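Local structure of transcriptional repressor, TetR family (Thermus thermophilus, 3ANP) at residues K8-R11 with E12-R16; A17-E20 with L21-N24; Q28-T31 with A32-A36. The protein is a TetR-family transcriptional repressor that controls fatty acid degradation, binds lauroyl-CoA in its ligand pocket and probably recognises DNA through a helix-turn-helix motif. All blocks are in the same frame, centred on the assembly; numbering follows the deposited sequence.

Contact 1 (K8-R11 with E12-R16)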
loop_
_atom_site.group_PDB
_atom_site.type_symbol
_atom_site.label_atom_id
_atom_site.label_comp_id
_atom_site.label_asym_id
_atom_site.label_seq_id
_atom_site.Cartn_x
_atom_site.Cartn_y
_atom_site.Cartn_z
ATOM N N LYS A 8 7.615 -19.462 28.244
ATOM C CA LYS A 8 6.503 -19.435 27.307
ATOM C C LYS A 8 5.238 -19.015 28.039
ATOM O O LYS A 8 4.405 -18.294 27.485
ATOM C CB LYS A 8 6.309 -20.803 26.651
ATOM C CG LYS A 8 7.420 -21.147 25.671
ATOM C CD LYS A 8 7.013 -22.290 24.769
ATOM C CE LYS A 8 8.050 -22.504 23.673
ATOM N NZ LYS A 8 7.602 -23.517 22.674
ATOM N N ARG A 9 5.090 -19.465 29.285
ATOM C CA ARG A 9 3.920 -19.080 30.068
ATOM C C ARG A 9 4.002 -17.590 30.372
ATOM O O ARG A 9 3.004 -16.873 30.304
ATOM C CB ARG A 9 3.854 -19.861 31.388
ATOM C CG ARG A 9 3.434 -21.324 31.228
ATOM C CD ARG A 9 1.935 -21.461 31.032
ATOM N NE ARG A 9 1.209 -21.098 32.247
ATOM C CZ ARG A 9 -0.087 -20.782 32.283
ATOM N NH1 ARG A 9 -0.813 -20.786 31.164
ATOM N NH2 ARG A 9 -0.654 -20.444 33.435
ATOM N N ARG A 10 5.190 -17.120 30.725
ATOM C CA ARG A 10 5.336 -15.705 31.014
ATOM C C ARG A 10 5.032 -14.849 29.779
ATOM O O ARG A 10 4.370 -13.815 29.894
ATOM C CB ARG A 10 6.743 -15.408 31.526
ATOM C CG ARG A 10 7.017 -13.937 31.692
ATOM C CD ARG A 10 8.269 -13.698 32.511
ATOM N NE ARG A 10 7.983 -13.801 33.938
ATOM C CZ ARG A 10 8.813 -13.406 34.899
ATOM N NH1 ARG A 10 9.996 -12.881 34.588
ATOM N NH2 ARG A 10 8.451 -13.513 36.173
ATOM N N ARG A 11 5.505 -15.270 28.605
ATOM C CA ARG A 11 5.234 -14.496 27.394
ATOM C C ARG A 11 3.733 -14.462 27.115
ATOM O O ARG A 11 3.182 -13.414 26.772
ATOM C CB ARG A 11 5.956 -15.084 26.176
ATOM C CG ARG A 11 5.657 -14.336 24.870
ATOM C CD ARG A 11 6.418 -14.950 23.705
ATOM N NE ARG A 11 7.850 -14.751 23.884
ATOM C CZ ARG A 11 8.479 -13.603 23.636
ATOM N NH1 ARG A 11 7.803 -12.557 23.186
ATOM N NH2 ARG A 11 9.779 -13.499 23.863
ATOM N N GLU A 12 3.063 -15.600 27.274
ATOM C CA GLU A 12 1.630 -15.632 26.998
ATOM C C GLU A 12 0.832 -14.775 27.984
ATOM O O GLU A 12 -0.148 -14.142 27.603
ATOM C CB GLU A 12 1.106 -17.075 26.986
ATOM C CG GLU A 12 -0.240 -17.234 26.276
ATOM C CD GLU A 12 -1.439 -17.294 27.224
ATOM O OE1 GLU A 12 -2.598 -17.275 26.728
ATOM O OE2 GLU A 12 -1.233 -17.372 28.458
ATOM N N ARG A 13 1.257 -14.730 29.243
ATOM C CA ARG A 13 0.537 -13.930 30.226
ATOM C C ARG A 13 0.709 -12.437 29.910
ATOM O O ARG A 13 -0.238 -11.658 30.003
ATOM C CB ARG A 13 1.036 -14.239 31.642
ATOM C CG ARG A 13 0.141 -13.653 32.722
ATOM C CD ARG A 13 0.577 -14.055 34.123
ATOM N NE ARG A 13 1.821 -13.411 34.542
ATOM C CZ ARG A 13 2.981 -14.047 34.695
ATOM N NH1 ARG A 13 3.062 -15.354 34.457
ATOM N NH2 ARG A 13 4.054 -13.383 35.111
ATOM N N ILE A 14 1.923 -12.037 29.545
ATOM C CA ILE A 14 2.170 -10.645 29.189
ATOM C C ILE A 14 1.307 -10.321 27.957
ATOM O O ILE A 14 0.638 -9.291 27.908
ATOM C CB ILE A 14 3.670 -10.420 28.860
ATOM C CG1 ILE A 14 4.500 -10.537 30.151
ATOM C CG2 ILE A 14 3.864 -9.047 28.184
ATOM C CD1 ILE A 14 6.001 -10.660 29.924
ATOM N N PHE A 15 1.323 -11.215 26.966
ATOM C CA PHE A 15 0.527 -11.016 25.763
ATOM C C PHE A 15 -0.955 -10.823 26.108
ATOM O O PHE A 15 -1.603 -9.862 25.662
ATOM C CB PHE A 15 0.700 -12.213 24.820
ATOM C CG PHE A 15 -0.189 -12.160 23.609
ATOM C CD1 PHE A 15 -1.387 -12.875 23.571
ATOM C CD2 PHE A 15 0.153 -11.366 22.517
ATOM C CE1 PHE A 15 -2.235 -12.794 22.465
ATOM C CE2 PHE A 15 -0.681 -11.279 21.412
ATOM C CZ PHE A 15 -1.885 -11.997 21.387
ATOM N N ARG A 16 -1.498 -11.732 26.914
ATOM C CA ARG A 16 -2.903 -11.629 27.293
ATOM C C ARG A 16 -3.201 -10.337 28.016
ATOM O O ARG A 16 -4.221 -9.679 27.745
ATOM C CB ARG A 16 -3.314 -12.811 28.177
ATOM C CG ARG A 16 -3.395 -14.113 27.403
ATOM C CD ARG A 16 -4.197 -15.169 28.161
ATOM N NE ARG A 16 -3.468 -15.675 29.314
ATOM C CZ ARG A 16 -3.730 -15.350 30.575
ATOM N NH1 ARG A 16 -4.722 -14.510 30.860
ATOM N NH2 ARG A 16 -2.984 -15.854 31.551
HETATM O O HOH W 1 0.633 -17.792 30.969
HETATM O O HOH W 2 5.702 -15.585 35.513
#

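Contact 2 (A17-E20 with L21-N24)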
loop_
_atom_site.group_PDB
_atom_site.type_symbol
_atom_site.label_atom_id
_atom_site.label_comp_id
_atom_site.label_asym_id
_atom_site.label_seq_id
_atom_site.Cartn_x
_atom_site.Cartn_y
_atom_site.Cartn_z
ATOM N N ALA A 17 -2.322 -9.979 28.948
ATOM C CA ALA A 17 -2.488 -8.754 29.725
ATOM C C ALA A 17 -2.528 -7.527 28.810
ATOM O O ALA A 17 -3.373 -6.646 28.967
ATOM C CB ALA A 17 -1.351 -8.619 30.718
ATOM N N ALA A 18 -1.608 -7.470 27.856
ATOM C CA ALA A 18 -1.572 -6.334 26.931
ATOM C C ALA A 18 -2.804 -6.256 26.026
ATOM O O ALA A 18 -3.356 -5.169 25.813
ATOM C CB ALA A 18 -0.291 -6.387 26.061
HETATM N N MSE A 19 -3.227 -7.393 25.483
HETATM C CA MSE A 19 -4.378 -7.411 24.585
HETATM C C MSE A 19 -5.645 -6.916 25.289
HETATM O O MSE A 19 -6.412 -6.138 24.715
HETATM C CB MSE A 19 -4.603 -8.826 24.028
HETATM C CG MSE A 19 -3.510 -9.315 23.072
HETATM SE SE MSE A 19 -3.328 -8.150 21.501
HETATM C CE MSE A 19 -5.139 -8.287 20.812
ATOM N N GLU A 20 -5.865 -7.372 26.524
ATOM C CA GLU A 20 -7.033 -6.943 27.288
ATOM C C GLU A 20 -6.999 -5.419 27.499
ATOM O O GLU A 20 -8.006 -4.728 27.280
ATOM C CB GLU A 20 -7.093 -7.680 28.640
ATOM C CG GLU A 20 -8.292 -7.304 29.507
ATOM C CD GLU A 20 -9.631 -7.843 28.982
ATOM O OE1 GLU A 20 -9.703 -8.319 27.826
ATOM O OE2 GLU A 20 -10.627 -7.781 29.735
ATOM N N LEU A 21 -5.845 -4.883 27.897
ATOM C CA LEU A 21 -5.717 -3.436 28.100
ATOM C C LEU A 21 -5.928 -2.701 26.780
ATOM O O LEU A 21 -6.605 -1.676 26.751
ATOM C CB LEU A 21 -4.326 -3.069 28.672
ATOM C CG LEU A 21 -4.178 -3.371 30.168
ATOM C CD1 LEU A 21 -2.715 -3.411 30.567
ATOM C CD2 LEU A 21 -4.936 -2.299 30.982
ATOM N N PHE A 22 -5.333 -3.207 25.699
ATOM C CA PHE A 22 -5.484 -2.555 24.393
ATOM C C PHE A 22 -6.967 -2.524 24.004
ATOM O O PHE A 22 -7.491 -1.508 23.518
ATOM C CB PHE A 22 -4.711 -3.297 23.281
ATOM C CG PHE A 22 -3.191 -3.296 23.440
ATOM C CD1 PHE A 22 -2.543 -2.339 24.206
ATOM C CD2 PHE A 22 -2.422 -4.239 22.753
ATOM C CE1 PHE A 22 -1.136 -2.314 24.283
ATOM C CE2 PHE A 22 -1.029 -4.228 22.823
ATOM C CZ PHE A 22 -0.387 -3.258 23.592
ATOM N N ARG A 23 -7.641 -3.646 24.210
ATOM C CA ARG A 23 -9.058 -3.738 23.878
ATOM C C ARG A 23 -9.922 -2.819 24.712
ATOM O O ARG A 23 -10.758 -2.092 24.177
ATOM C CB ARG A 23 -9.558 -5.178 24.055
ATOM C CG ARG A 23 -9.195 -6.099 22.906
ATOM C CD ARG A 23 -9.688 -7.536 23.136
ATOM N NE ARG A 23 -9.495 -8.342 21.936
ATOM C CZ ARG A 23 -8.685 -9.392 21.857
ATOM N NH1 ARG A 23 -8.576 -10.046 20.708
ATOM N NH2 ARG A 23 -7.992 -9.796 22.921
ATOM N N ASN A 24 -9.722 -2.849 26.026
ATOM C CA ASN A 24 -10.524 -2.043 26.947
ATOM C C ASN A 24 -10.189 -0.560 27.037
ATOM O O ASN A 24 -11.066 0.257 27.322
ATOM C CB ASN A 24 -10.448 -2.625 28.364
ATOM C CG ASN A 24 -11.147 -3.969 28.483
ATOM O OD1 ASN A 24 -12.094 -4.239 27.755
ATOM N ND2 ASN A 24 -10.694 -4.806 29.415
HETATM O O HOH W 3 -8.465 -9.555 25.714
#

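Contact 3 (Q28-T31 with A32-A36)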
loop_
_atom_site.group_PDB
_atom_site.type_symbol
_atom_site.label_atom_id
_atom_site.label_comp_id
_atom_site.label_asym_id
_atom_site.label_seq_id
_atom_site.Cartn_x
_atom_site.Cartn_y
_atom_site.Cartn_z
ATOM N N GLN A 28 -2.829 2.947 21.821
ATOM C CA GLN A 28 -1.989 4.114 22.045
ATOM C C GLN A 28 -2.012 4.590 23.488
ATOM O O GLN A 28 -0.987 5.027 24.010
ATOM C CB GLN A 28 -2.431 5.271 21.142
ATOM C CG GLN A 28 -2.266 5.028 19.648
ATOM C CD GLN A 28 -0.816 4.813 19.242
ATOM O OE1 GLN A 28 0.103 5.399 19.827
ATOM N NE2 GLN A 28 -0.605 3.979 18.227
ATOM N N GLU A 29 -3.177 4.500 24.128
ATOM C CA GLU A 29 -3.351 4.963 25.513
ATOM C C GLU A 29 -2.743 4.062 26.588
ATOM O O GLU A 29 -2.498 4.497 27.715
ATOM C CB GLU A 29 -4.845 5.152 25.815
ATOM C CG GLU A 29 -5.529 6.204 24.941
ATOM C CD GLU A 29 -6.193 5.618 23.698
ATOM O OE1 GLU A 29 -5.657 4.653 23.116
ATOM O OE2 GLU A 29 -7.254 6.138 23.297
ATOM N N THR A 30 -2.509 2.809 26.240
ATOM C CA THR A 30 -1.941 1.846 27.178
ATOM C C THR A 30 -0.405 1.875 27.171
ATOM O O THR A 30 0.215 1.809 26.117
ATOM C CB THR A 30 -2.436 0.426 26.827
ATOM O OG1 THR A 30 -3.859 0.363 26.995
ATOM C CG2 THR A 30 -1.772 -0.612 27.713
ATOM N N THR A 31 0.207 1.948 28.349
ATOM C CA THR A 31 1.662 1.999 28.430
ATOM C C THR A 31 2.331 0.693 28.865
ATOM O O THR A 31 1.695 -0.221 29.413
ATOM C CB THR A 31 2.126 3.118 29.403
ATOM O OG1 THR A 31 1.987 2.661 30.755
ATOM C CG2 THR A 31 1.281 4.394 29.199
ATOM N N ALA A 32 3.633 0.615 28.625
ATOM C CA ALA A 32 4.399 -0.568 28.995
ATOM C C ALA A 32 4.310 -0.807 30.513
ATOM O O ALA A 32 4.281 -1.958 30.972
ATOM C CB ALA A 32 5.868 -0.398 28.552
ATOM N N THR A 33 4.241 0.275 31.286
ATOM C CA THR A 33 4.156 0.144 32.737
ATOM C C THR A 33 2.812 -0.471 33.174
ATOM O O THR A 33 2.775 -1.273 34.109
ATOM C CB THR A 33 4.378 1.512 33.453
ATOM O OG1 THR A 33 5.712 1.976 33.193
ATOM C CG2 THR A 33 4.209 1.366 34.965
ATOM N N GLU A 34 1.718 -0.103 32.503
ATOM C CA GLU A 34 0.401 -0.663 32.830
ATOM C C GLU A 34 0.362 -2.140 32.473
ATOM O O GLU A 34 -0.177 -2.955 33.230
ATOM C CB GLU A 34 -0.721 0.060 32.069
ATOM C CG GLU A 34 -0.932 1.501 32.490
ATOM C CD GLU A 34 -2.019 2.194 31.676
ATOM O OE1 GLU A 34 -2.064 1.987 30.443
ATOM O OE2 GLU A 34 -2.814 2.962 32.260
ATOM N N ILE A 35 0.913 -2.482 31.306
ATOM C CA ILE A 35 0.963 -3.870 30.875
ATOM C C ILE A 35 1.759 -4.704 31.879
ATOM O O ILE A 35 1.312 -5.774 32.308
ATOM C CB ILE A 35 1.608 -4.003 29.462
ATOM C CG1 ILE A 35 0.669 -3.404 28.401
ATOM C CG2 ILE A 35 1.870 -5.470 29.132
ATOM C CD1 ILE A 35 1.284 -3.368 27.008
ATOM N N ALA A 36 2.936 -4.211 32.255
ATOM C CA ALA A 36 3.800 -4.900 33.210
ATOM C C ALA A 36 3.052 -5.145 34.524
ATOM O O ALA A 36 3.045 -6.271 35.055
ATOM C CB ALA A 36 5.048 -4.070 33.476
#

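Contact 1 (K8-R11 with E12-R16)
Arg10 meets two side chains of the next turn of helix 3-25, Arg13 and Ile14. Arg10 CG lies anti to the backbone N (chi1 173°), which runs the chain past Ile14, 3.9 Å from Ile14 CD1. Helix 43-49 covers both, Arg10 through Thr45 and Tyr49, Ile14 through Phe46 and Tyr49. Only at the third torsion does the Arg10 chain bend, and its guanidinium stands nearly perpendicular (84°) to that of Arg13, with Arg10 NE 4.1 Å from Arg13 NH2. One water accepts from Arg13 NH2 at 2.8 Å and, over a longer reach, from Arg10 NE; Arg13 NE goes to Ala39 O.

Glu12 bends at chi2 and brings OE2 to Arg16 NE, 2.9 Å away, in a nearly straight i to i+4 salt bridge. OE2 lies in the guanidinium plane of Arg16, while NE comes to it from above the carboxylate plane. A second water donates to this OE2 and to Arg9 O. Arg9 NH1, 4.4 Å from Glu12 OE2, is too far for a salt bridge and near in charge alone. Glu12 would thus offset part of the positive charge of this arginine-rich stretch of helix, and the water between Arg10 and Arg13 probably eases their repulsion.

Contact 2 (A17-E20 with L21-N24)
Helix 3-25, the first helix of the TetR-type DNA-binding domain, carries this contact near its C-terminal end, where residues one turn apart meet along different flanks. On the buried flank the Phe22 ring folds back against Ala18. Its CG sits anti to the carbonyl carbon (chi1 -65°), and with chi2 at -22° one face is turned to Ala18 O, which is 3.0 Å from Phe22 CG. That oxygen also accepts from Phe22 N, 2.8 Å away. Ala18 CB adds a CH-pi contact over the ring face, 4.3 Å from the centroid. Met19, a selenomethionine, approaches the same ring obliquely in a Met-aromatic contact, its SE 4.2 Å from Phe22 CD2. This flank packs between helix 32-39 of the predicted helix-turn-helix, through Ile35, and helix 54-77, through Val56, and Phe27 meets the Phe22 ring edge-to-face.

The end of Met19 curls back to Arg23. Bends at chi2 and chi3 bring its CE over one face of the guanidinium, near its rim, 3.9 Å from Arg23 CZ, while Arg23 runs extended from CG to NE. A water accepts from Arg23 NH2 and donates to Glu20 OE1 at 2.7 Å, joining the two charged groups. The other carboxylate oxygen, Glu20 OE2, takes a weak hydrogen bond from Asn24 ND2 at 3.0 Å, with the amide and carboxylate planes 75° apart.

Contact 3 (Q28-T31 with A32-A36)
Thr31 and Glu34 exchange hydrogen bonds in a capping box that opens helix 32-39, the first helix of the predicted helix-turn-helix, with Thr31 as the N-cap. In one direction Glu34 N donates to Thr31 OG1 at 3.3 Å; Thr33 N adds a weak bond to the same hydroxyl oxygen. Thr31 OG1 is placed between its own backbone N and carbonyl carbon (chi1 79°), facing these first amides of the helix. In the return direction Thr31 N donates to Glu34 OE1 at 3.1 Å, meeting the oxygen on its anti side and 34° out of the carboxylate plane. The second oxygen, Glu34 OE2, forms a salt bridge with Arg25. An alanine in place of Glu34 is likely to leave Thr31 N without its acceptor and to take away the acid that pairs with Arg25. Among the backbone bonds, Ile35 N to Thr31 O, 3.1 Å, begins the regular helical ladder.

The apolar contacts lie beside the cap. Thr30 CG2 packs on Ile35 CG1 at 3.8 Å, the two side chains crossing at about a right angle, while Thr30 OG1 bonds back to Gly26 O. Beyond them, Thr30 rests on Leu21 and Phe22 of helix 3-25, whereas Ala32 and Ile35 touch Phe46 of helix 43-49.

From the N terminus the three contacts follow in series, none nesting in or crossing another. Contacts 1 and 2 are successive parts of helix 3-25, their centres about 13 Å apart, and close no loop beyond a helical turn. The chain then leaves that helix, and contact 3 closes the short turn into helix 32-39, at the start of the predicted helix-turn-helix. Here the chain comes back on itself: the centres of contacts 2 and 3 lie about 9 Å apart, with Leu21 CD1 against the backbone of Glu34 and Ile35. Contact 1 reaches contact 3 more lightly, through Ile14 O and Ile35 CG2. Ile35 thus packs helix 32-39 against both parts of helix 3-25.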